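Local coordinates for protein EmGH1 (PDB 5Z87) that probably hydrolyses beta-linked glucosides as a bacterial enzyme of glycoside hydrolase family 3, at residues Thr141-Ala146 with Arg159-Ala164; Asp343-Leu346 with Val351-Met354; Ala506-Asn511 with Ile558-Glu563. One frame throughout, in Å; residues are numbered along the deposited sequence.

Contact 1: Thr141-Ala146 with Arg159-Ala164; sequences TQFPQA and RQVFEA
F143 and V161 bring the two backbones nearest, with 7.5 Å between their CA atoms, where an irregular loop runs beside a helix. Both belong to the N-terminal domain of family 3, a TIM-barrel type of domain. The loop follows barrel strand 126-129, and V161 lies on helix 155-171. The contact is small, buried and mainly apolar.

The two side chains come from opposite directions. V161 sets CG1 over one face of the F143 ring, nearer the rim than the middle. This is a CH-pi contact, with CG1 3.8 Å from the F143 ring centroid. In V161, CG1 is anti to the backbone N (chi1 154°) and CG2 lies beside that N. This turn brings both methyls to the ring. CG2 touches F143 CD1 at 3.7 Å. T141 CG2 lies over the opposite face, so the ring is held between two methyl groups. An alanine in place of F143 is likely to open a gap between them and leave V161 CG1 without its aromatic face.

Helix 403-416 also closes on this site, with A409 against F143 and H405 against A164. M149 of helix 146-150 packs on V161. One helical turn on from V161, the methyl of A164 approaches the far end of the ring obliquely, with CB 4.0 Å from F143 CZ.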
loop_
_atom_site.group_PDB
_atom_site.type_symbol
_atom_site.label_atom_id
_atom_site.label_comp_id
_atom_site.label_asym_id
_atom_site.label_seq_id
_atom_site.Cartn_x
_atom_site.Cartn_y
_atom_site.Cartn_z
ATOM N N THR A 141 -5.783 -9.090 36.245
ATOM C CA THR A 141 -4.583 -9.749 35.731
ATOM C C THR A 141 -4.274 -9.300 34.302
ATOM O O THR A 141 -5.114 -9.426 33.406
ATOM C CB THR A 141 -4.754 -11.262 35.764
ATOM O OG1 THR A 141 -5.404 -11.643 36.978
ATOM C CG2 THR A 141 -3.396 -11.964 35.663
ATOM N N GLN A 142 -3.051 -8.812 34.087
ATOM C CA GLN A 142 -2.601 -8.307 32.789
ATOM C C GLN A 142 -1.714 -9.350 32.118
ATOM O O GLN A 142 -0.526 -9.466 32.430
ATOM C CB GLN A 142 -1.860 -6.989 32.964
ATOM C CG GLN A 142 -2.774 -5.876 33.406
ATOM C CD GLN A 142 -4.050 -5.842 32.584
ATOM O OE1 GLN A 142 -4.036 -5.425 31.427
ATOM N NE2 GLN A 142 -5.164 -6.276 33.180
ATOM N N PHE A 143 -2.290 -10.102 31.192
ATOM C CA PHE A 143 -1.546 -11.101 30.444
ATOM C C PHE A 143 -0.648 -10.435 29.395
ATOM O O PHE A 143 -0.684 -9.212 29.198
ATOM C CB PHE A 143 -2.544 -12.083 29.850
ATOM C CG PHE A 143 -3.320 -12.833 30.888
ATOM C CD1 PHE A 143 -2.783 -13.969 31.485
ATOM C CD2 PHE A 143 -4.577 -12.396 31.291
ATOM C CE1 PHE A 143 -3.496 -14.668 32.462
ATOM C CE2 PHE A 143 -5.300 -13.090 32.261
ATOM C CZ PHE A 143 -4.762 -14.224 32.846
ATOM N N PRO A 144 0.231 -11.195 28.728
ATOM C CA PRO A 144 1.019 -10.584 27.649
ATOM C C PRO A 144 0.085 -10.039 26.575
ATOM O O PRO A 144 -1.015 -10.550 26.360
ATOM C CB PRO A 144 1.877 -11.742 27.122
ATOM C CG PRO A 144 1.932 -12.728 28.243
ATOM C CD PRO A 144 0.604 -12.609 28.933
ATOM N N GLN A 145 0.527 -8.975 25.917
ATOM C CA GLN A 145 -0.249 -8.364 24.849
ATOM C C GLN A 145 -0.581 -9.397 23.767
ATOM O O GLN A 145 0.030 -10.466 23.679
ATOM C CB GLN A 145 0.518 -7.170 24.278
ATOM C CG GLN A 145 -0.213 -6.350 23.218
ATOM C CD GLN A 145 -1.563 -5.822 23.697
ATOM O OE1 GLN A 145 -2.517 -6.583 23.894
ATOM N NE2 GLN A 145 -1.652 -4.511 23.853
ATOM N N ALA A 146 -1.584 -9.077 22.946
ATOM C CA ALA A 146 -2.102 -10.059 21.992
ATOM C C ALA A 146 -1.016 -10.539 21.013
ATOM O O ALA A 146 -0.863 -11.745 20.775
ATOM C CB ALA A 146 -3.309 -9.465 21.257
ATOM N N ARG A 159 -6.798 -20.164 25.206
ATOM C CA ARG A 159 -8.141 -20.430 25.717
ATOM C C ARG A 159 -8.196 -20.282 27.237
ATOM O O ARG A 159 -9.130 -19.674 27.778
ATOM C CB ARG A 159 -8.587 -21.830 25.289
ATOM C CG ARG A 159 -10.045 -22.119 25.591
ATOM C CD ARG A 159 -10.333 -23.608 25.744
ATOM N NE ARG A 159 -9.607 -24.204 26.871
ATOM C CZ ARG A 159 -9.897 -24.017 28.163
ATOM N NH1 ARG A 159 -10.912 -23.231 28.534
ATOM N NH2 ARG A 159 -9.157 -24.610 29.096
ATOM N N GLN A 160 -7.185 -20.807 27.937
ATOM C CA GLN A 160 -7.102 -20.664 29.390
ATOM C C GLN A 160 -6.967 -19.204 29.805
ATOM O O GLN A 160 -7.576 -18.772 30.792
ATOM C CB GLN A 160 -5.910 -21.454 29.933
ATOM C CG GLN A 160 -6.005 -22.947 29.792
ATOM C CD GLN A 160 -4.678 -23.614 30.093
ATOM O OE1 GLN A 160 -4.268 -24.535 29.400
ATOM N NE2 GLN A 160 -3.990 -23.134 31.122
ATOM N N VAL A 161 -6.149 -18.436 29.083
ATOM C CA VAL A 161 -5.947 -17.038 29.450
ATOM C C VAL A 161 -7.264 -16.281 29.402
ATOM O O VAL A 161 -7.559 -15.449 30.277
ATOM C CB VAL A 161 -4.893 -16.388 28.541
ATOM C CG1 VAL A 161 -5.127 -14.873 28.460
ATOM C CG2 VAL A 161 -3.511 -16.685 29.074
ATOM N N PHE A 162 -8.085 -16.560 28.389
ATOM C CA PHE A 162 -9.320 -15.814 28.258
ATOM C C PHE A 162 -10.459 -16.425 29.059
ATOM O O PHE A 162 -11.421 -15.718 29.375
ATOM C CB PHE A 162 -9.643 -15.635 26.767
ATOM C CG PHE A 162 -8.749 -14.612 26.122
ATOM C CD1 PHE A 162 -9.001 -13.261 26.283
ATOM C CD2 PHE A 162 -7.589 -14.997 25.465
ATOM C CE1 PHE A 162 -8.149 -12.308 25.737
ATOM C CE2 PHE A 162 -6.726 -14.046 24.920
ATOM C CZ PHE A 162 -7.013 -12.702 25.053
ATOM N N GLU A 163 -10.346 -17.693 29.445
ATOM C CA GLU A 163 -11.224 -18.222 30.481
ATOM C C GLU A 163 -11.001 -17.484 31.795
ATOM O O GLU A 163 -11.958 -17.057 32.451
ATOM C CB GLU A 163 -10.989 -19.723 30.635
ATOM C CG GLU A 163 -11.924 -20.434 31.618
ATOM C CD GLU A 163 -11.484 -21.857 31.876
ATOM O OE1 GLU A 163 -10.602 -22.052 32.734
ATOM O OE2 GLU A 163 -11.995 -22.782 31.207
ATOM N N ALA A 164 -9.731 -17.288 32.179
ATOM C CA ALA A 164 -9.430 -16.520 33.387
ATOM C C ALA A 164 -9.922 -15.089 33.259
ATOM O O ALA A 164 -10.468 -14.521 34.216
ATOM C CB ALA A 164 -7.927 -16.535 33.686
#

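Contact 2: Asp343-Leu346 with Val351-Met354; sequences DIEL and VYLM
E345 reaches across a tight connection and binds the start of the 3-10 turn 351-353 with its carboxylate. Its CB lies over one face of the Y352 ring in a CH-pi contact, 4.0 Å from the ring centroid. CG stands anti to the backbone N (chi1 171°). The chain stays extended from there, which carries CD to the first two amides of the turn. OE1 accepts from V351 N at 3.0 Å through its syn lone pair, and the bond is rather bent (138°). The same OE1 touches V351 CG2. OE2 accepts from Y352 N at 2.9 Å, also on the syn side but out of the carboxylate plane. This bond is straighter (156°). OE2 also lies 3.2 Å from Y352 CB. The buried carboxylate thus has a backbone N-H for each oxygen.

The Y352 ring extends toward the D343 end of the first segment. Its CE2 edge meets D343 O at 3.8 Å, and its OH bonds to V342 O. The D343 carboxylate forms salt bridges with R301 and R375. Strand 345-346 pairs in parallel with strand 64-65, Y352 packs on L338 of helix 330-340, and I344 packs on I376 of helix 366-382.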
loop_
_atom_site.group_PDB
_atom_site.type_symbol
_atom_site.label_atom_id
_atom_site.label_comp_id
_atom_site.label_asym_id
_atom_site.label_seq_id
_atom_site.Cartn_x
_atom_site.Cartn_y
_atom_site.Cartn_z
ATOM N N ASP A 343 -26.730 -2.910 14.847
ATOM C CA ASP A 343 -27.847 -3.098 15.766
ATOM C C ASP A 343 -27.793 -2.170 16.971
ATOM O O ASP A 343 -28.839 -1.690 17.413
ATOM C CB ASP A 343 -27.897 -4.552 16.254
ATOM C CG ASP A 343 -28.036 -5.537 15.123
ATOM O OD1 ASP A 343 -28.899 -5.296 14.244
ATOM O OD2 ASP A 343 -27.287 -6.543 15.105
ATOM N N ILE A 344 -26.609 -1.911 17.526
ATOM C CA ILE A 344 -26.490 -1.088 18.719
ATOM C C ILE A 344 -25.346 -0.102 18.528
ATOM O O ILE A 344 -24.264 -0.471 18.061
ATOM C CB ILE A 344 -26.302 -1.942 19.993
ATOM C CG1 ILE A 344 -26.070 -1.050 21.210
ATOM C CG2 ILE A 344 -25.187 -2.936 19.829
ATOM C CD1 ILE A 344 -26.371 -1.738 22.530
ATOM N N GLU A 345 -25.595 1.156 18.876
ATOM C CA GLU A 345 -24.659 2.237 18.644
ATOM C C GLU A 345 -23.853 2.504 19.911
ATOM O O GLU A 345 -24.410 2.857 20.955
ATOM C CB GLU A 345 -25.388 3.499 18.200
ATOM C CG GLU A 345 -24.485 4.690 18.160
ATOM C CD GLU A 345 -25.236 5.951 17.879
ATOM O OE1 GLU A 345 -24.750 6.765 17.068
ATOM O OE2 GLU A 345 -26.332 6.117 18.456
ATOM N N LEU A 346 -22.546 2.320 19.812
ATOM C CA LEU A 346 -21.614 2.682 20.868
ATOM C C LEU A 346 -21.284 4.159 20.699
ATOM O O LEU A 346 -20.542 4.544 19.792
ATOM C CB LEU A 346 -20.373 1.803 20.783
ATOM C CG LEU A 346 -19.220 2.202 21.687
ATOM C CD1 LEU A 346 -19.605 2.030 23.151
ATOM C CD2 LEU A 346 -18.000 1.353 21.330
ATOM N N VAL A 351 -26.552 9.099 17.334
ATOM C CA VAL A 351 -27.563 9.402 16.333
ATOM C C VAL A 351 -28.723 8.409 16.404
ATOM O O VAL A 351 -29.827 8.724 15.940
ATOM C CB VAL A 351 -26.947 9.466 14.914
ATOM C CG1 VAL A 351 -25.858 10.526 14.853
ATOM C CG2 VAL A 351 -26.410 8.103 14.468
ATOM N N TYR A 352 -28.517 7.226 16.998
ATOM C CA TYR A 352 -29.642 6.307 17.154
ATOM C C TYR A 352 -30.719 6.842 18.091
ATOM O O TYR A 352 -31.818 6.286 18.112
ATOM C CB TYR A 352 -29.180 4.944 17.662
ATOM C CG TYR A 352 -28.778 3.989 16.570
ATOM C CD1 TYR A 352 -28.515 4.446 15.280
ATOM C CD2 TYR A 352 -28.645 2.629 16.830
ATOM C CE1 TYR A 352 -28.137 3.559 14.256
ATOM C CE2 TYR A 352 -28.262 1.729 15.818
ATOM C CZ TYR A 352 -28.015 2.207 14.535
ATOM O OH TYR A 352 -27.640 1.329 13.550
ATOM N N LEU A 353 -30.438 7.899 18.856
ATOM C CA LEU A 353 -31.482 8.515 19.660
ATOM C C LEU A 353 -32.578 9.123 18.788
ATOM O O LEU A 353 -33.691 9.342 19.274
ATOM C CB LEU A 353 -30.885 9.573 20.591
ATOM C CG LEU A 353 -30.281 9.085 21.924
ATOM C CD1 LEU A 353 -29.254 7.991 21.740
ATOM C CD2 LEU A 353 -29.657 10.221 22.725
ATOM N N MET A 354 -32.297 9.371 17.507
ATOM C CA MET A 354 -33.294 9.877 16.568
ATOM C C MET A 354 -34.193 8.783 16.006
ATOM O O MET A 354 -35.166 9.106 15.320
ATOM C CB MET A 354 -32.615 10.600 15.390
ATOM C CG MET A 354 -31.771 11.812 15.768
ATOM S SD MET A 354 -30.824 12.451 14.356
ATOM C CE MET A 354 -29.793 13.666 15.179
#

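Contact 3: Ala506-Asn511 with Ile558-Glu563; sequences ADPARN and IGEQNE
A506 meets E560 through a water. The water donates to A506 O at 2.9 Å and to E560 OE1 at 2.6 Å. D507 follows as the N-cap of helix 508-522. Its OD2 accepts from R510 N at 3.1 Å, from above the carboxylate plane, and its CB points away from the other segment.

P508 is the first residue of the helix, and its CA is the one nearest that of E560. The carboxylate lies against it, with E560 OE1 3.7 Å from P508 CA and E560 OE2 3.9 Å from P508 CB.

N511, one turn along, gives the direct bond. Its ND2 donates to E560 OE1 at 2.8 Å, with an angle of 150° at the hydrogen. OE1 uses its anti lone pair, and it sits a little off the amide plane. The other end of the amide is fixed by A484, whose N bonds to N511 OD1.

E560 is itself the N-cap residue of helix 561-569. It is the third residue of a type II' turn from I558 to Q561. The E560 side chain bends at chi2 (69°), which turns the carboxylate to N511 and P508.

In the alpha/beta sandwich of the C-terminal domain, the two helices lead into the adjacent parallel strands 527-533 and 574-580. A salt bridge from E563 to R512 joins the same helices. I558 packs on F653 of the second subunit.

One carboxylate oxygen thus takes both an amide N-H and a water. These donors, and the nearby start of helix 508-522, would probably favour the ionised form of E560.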
loop_
_atom_site.group_PDB
_atom_site.type_symbol
_atom_site.label_atom_id
_atom_site.label_comp_id
_atom_site.label_asym_id
_atom_site.label_seq_id
_atom_site.Cartn_x
_atom_site.Cartn_y
_atom_site.Cartn_z
ATOM N N ALA A 506 11.922 12.112 23.788
ATOM C CA ALA A 506 12.977 12.417 24.743
ATOM C C ALA A 506 14.049 13.294 24.109
ATOM O O ALA A 506 14.297 13.239 22.899
ATOM C CB ALA A 506 13.604 11.135 25.281
ATOM N N ASP A 507 14.686 14.118 24.946
ATOM C CA ASP A 507 15.673 15.075 24.450
ATOM C C ASP A 507 16.973 14.363 24.080
ATOM O O ASP A 507 17.516 13.608 24.897
ATOM C CB ASP A 507 15.937 16.161 25.491
ATOM C CG ASP A 507 17.056 17.096 25.080
ATOM O OD1 ASP A 507 17.087 17.519 23.908
ATOM O OD2 ASP A 507 17.917 17.402 25.928
ATOM N N PRO A 508 17.488 14.556 22.861
ATOM C CA PRO A 508 18.742 13.882 22.483
ATOM C C PRO A 508 19.931 14.246 23.358
ATOM O O PRO A 508 20.715 13.352 23.699
ATOM C CB PRO A 508 18.950 14.332 21.033
ATOM C CG PRO A 508 17.586 14.671 20.545
ATOM C CD PRO A 508 16.865 15.246 21.720
ATOM N N ALA A 509 20.094 15.523 23.733
ATOM C CA ALA A 509 21.263 15.911 24.529
ATOM C C ALA A 509 21.225 15.281 25.914
ATOM O O ALA A 509 22.248 14.789 26.407
ATOM C CB ALA A 509 21.364 17.431 24.643
ATOM N N ARG A 510 20.056 15.284 26.560
ATOM C CA ARG A 510 19.934 14.582 27.830
ATOM C C ARG A 510 20.239 13.099 27.658
ATOM O O ARG A 510 20.941 12.499 28.481
ATOM C CB ARG A 510 18.538 14.795 28.415
ATOM C CG ARG A 510 18.212 13.864 29.566
ATOM C CD ARG A 510 16.996 14.320 30.373
ATOM N NE ARG A 510 16.666 13.342 31.419
ATOM C CZ ARG A 510 17.313 13.242 32.582
ATOM N NH1 ARG A 510 18.325 14.061 32.854
ATOM N NH2 ARG A 510 16.959 12.322 33.474
ATOM N N ASN A 511 19.759 12.501 26.566
ATOM C CA ASN A 511 20.005 11.083 26.320
ATOM C C ASN A 511 21.491 10.792 26.143
ATOM O O ASN A 511 21.982 9.752 26.592
ATOM C CB ASN A 511 19.227 10.624 25.084
ATOM C CG ASN A 511 17.805 10.185 25.405
ATOM O OD1 ASN A 511 17.511 9.719 26.507
ATOM N ND2 ASN A 511 16.919 10.314 24.426
ATOM N N ILE A 558 13.370 3.839 17.898
ATOM C CA ILE A 558 13.222 5.287 17.835
ATOM C C ILE A 558 14.301 5.951 18.682
ATOM O O ILE A 558 14.758 5.402 19.696
ATOM C CB ILE A 558 11.805 5.700 18.279
ATOM C CG1 ILE A 558 11.551 7.161 17.943
ATOM C CG2 ILE A 558 11.595 5.465 19.775
ATOM C CD1 ILE A 558 10.080 7.504 17.969
ATOM N N GLY A 559 14.743 7.123 18.227
ATOM C CA GLY A 559 15.549 8.002 19.062
ATOM C C GLY A 559 16.999 7.558 19.175
ATOM O O GLY A 559 17.656 7.232 18.177
ATOM N N GLU A 560 17.508 7.548 20.413
ATOM C CA GLU A 560 18.923 7.353 20.682
ATOM C C GLU A 560 19.241 5.951 21.150
ATOM O O GLU A 560 20.351 5.714 21.635
ATOM C CB GLU A 560 19.414 8.358 21.728
ATOM C CG GLU A 560 19.637 9.749 21.172
ATOM C CD GLU A 560 18.338 10.409 20.784
ATOM O OE1 GLU A 560 17.444 10.513 21.649
ATOM O OE2 GLU A 560 18.203 10.804 19.610
ATOM N N GLN A 561 18.300 5.021 21.022
ATOM C CA GLN A 561 18.519 3.684 21.560
ATOM C C GLN A 561 19.632 2.951 20.817
ATOM O O GLN A 561 20.372 2.170 21.424
ATOM C CB GLN A 561 17.228 2.874 21.494
ATOM C CG GLN A 561 16.094 3.354 22.399
ATOM C CD GLN A 561 14.863 2.493 22.194
ATOM O OE1 GLN A 561 14.748 1.410 22.770
ATOM N NE2 GLN A 561 13.968 2.941 21.320
ATOM N N ASN A 562 19.747 3.154 19.500
ATOM C CA ASN A 562 20.840 2.517 18.773
ATOM C C ASN A 562 22.177 3.100 19.201
ATOM O O ASN A 562 23.148 2.361 19.386
ATOM C CB ASN A 562 20.647 2.664 17.261
ATOM C CG ASN A 562 19.521 1.797 16.735
ATOM O OD1 ASN A 562 19.289 0.692 17.226
ATOM N ND2 ASN A 562 18.807 2.301 15.741
ATOM N N GLU A 563 22.235 4.425 19.365
ATOM C CA GLU A 563 23.415 5.064 19.938
ATOM C C GLU A 563 23.799 4.409 21.257
ATOM O O GLU A 563 24.950 4.001 21.451
ATOM C CB GLU A 563 23.158 6.561 20.127
ATOM C CG GLU A 563 24.419 7.370 20.361
ATOM C CD GLU A 563 24.187 8.861 20.286
ATOM O OE1 GLU A 563 23.181 9.279 19.662
ATOM O OE2 GLU A 563 25.019 9.616 20.846
HETATM O O HOH W 1 14.944 10.914 21.210
#

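In the fold
The three contacts follow one another along the chain, and none nests in or crosses another. Contact 1 comes first, closing a loop of 12 residues that hold most of helix 146-150 and the start of helix 155-171. Contact 2 closes a much shorter connection of four residues, between strand 345-346 and the approach to helix 355-360. Both lie in the N-terminal domain, with nearest atoms about 17 Å apart. Contact 3 spans 46 residues of the C-terminal domain, including strand 527-533, and ties two helix starts together. It stands about 29 Å from contact 2 at the nearest atoms. The loop of contact 1 also bonds to Y602 and E605, which links it to the C-terminal domain.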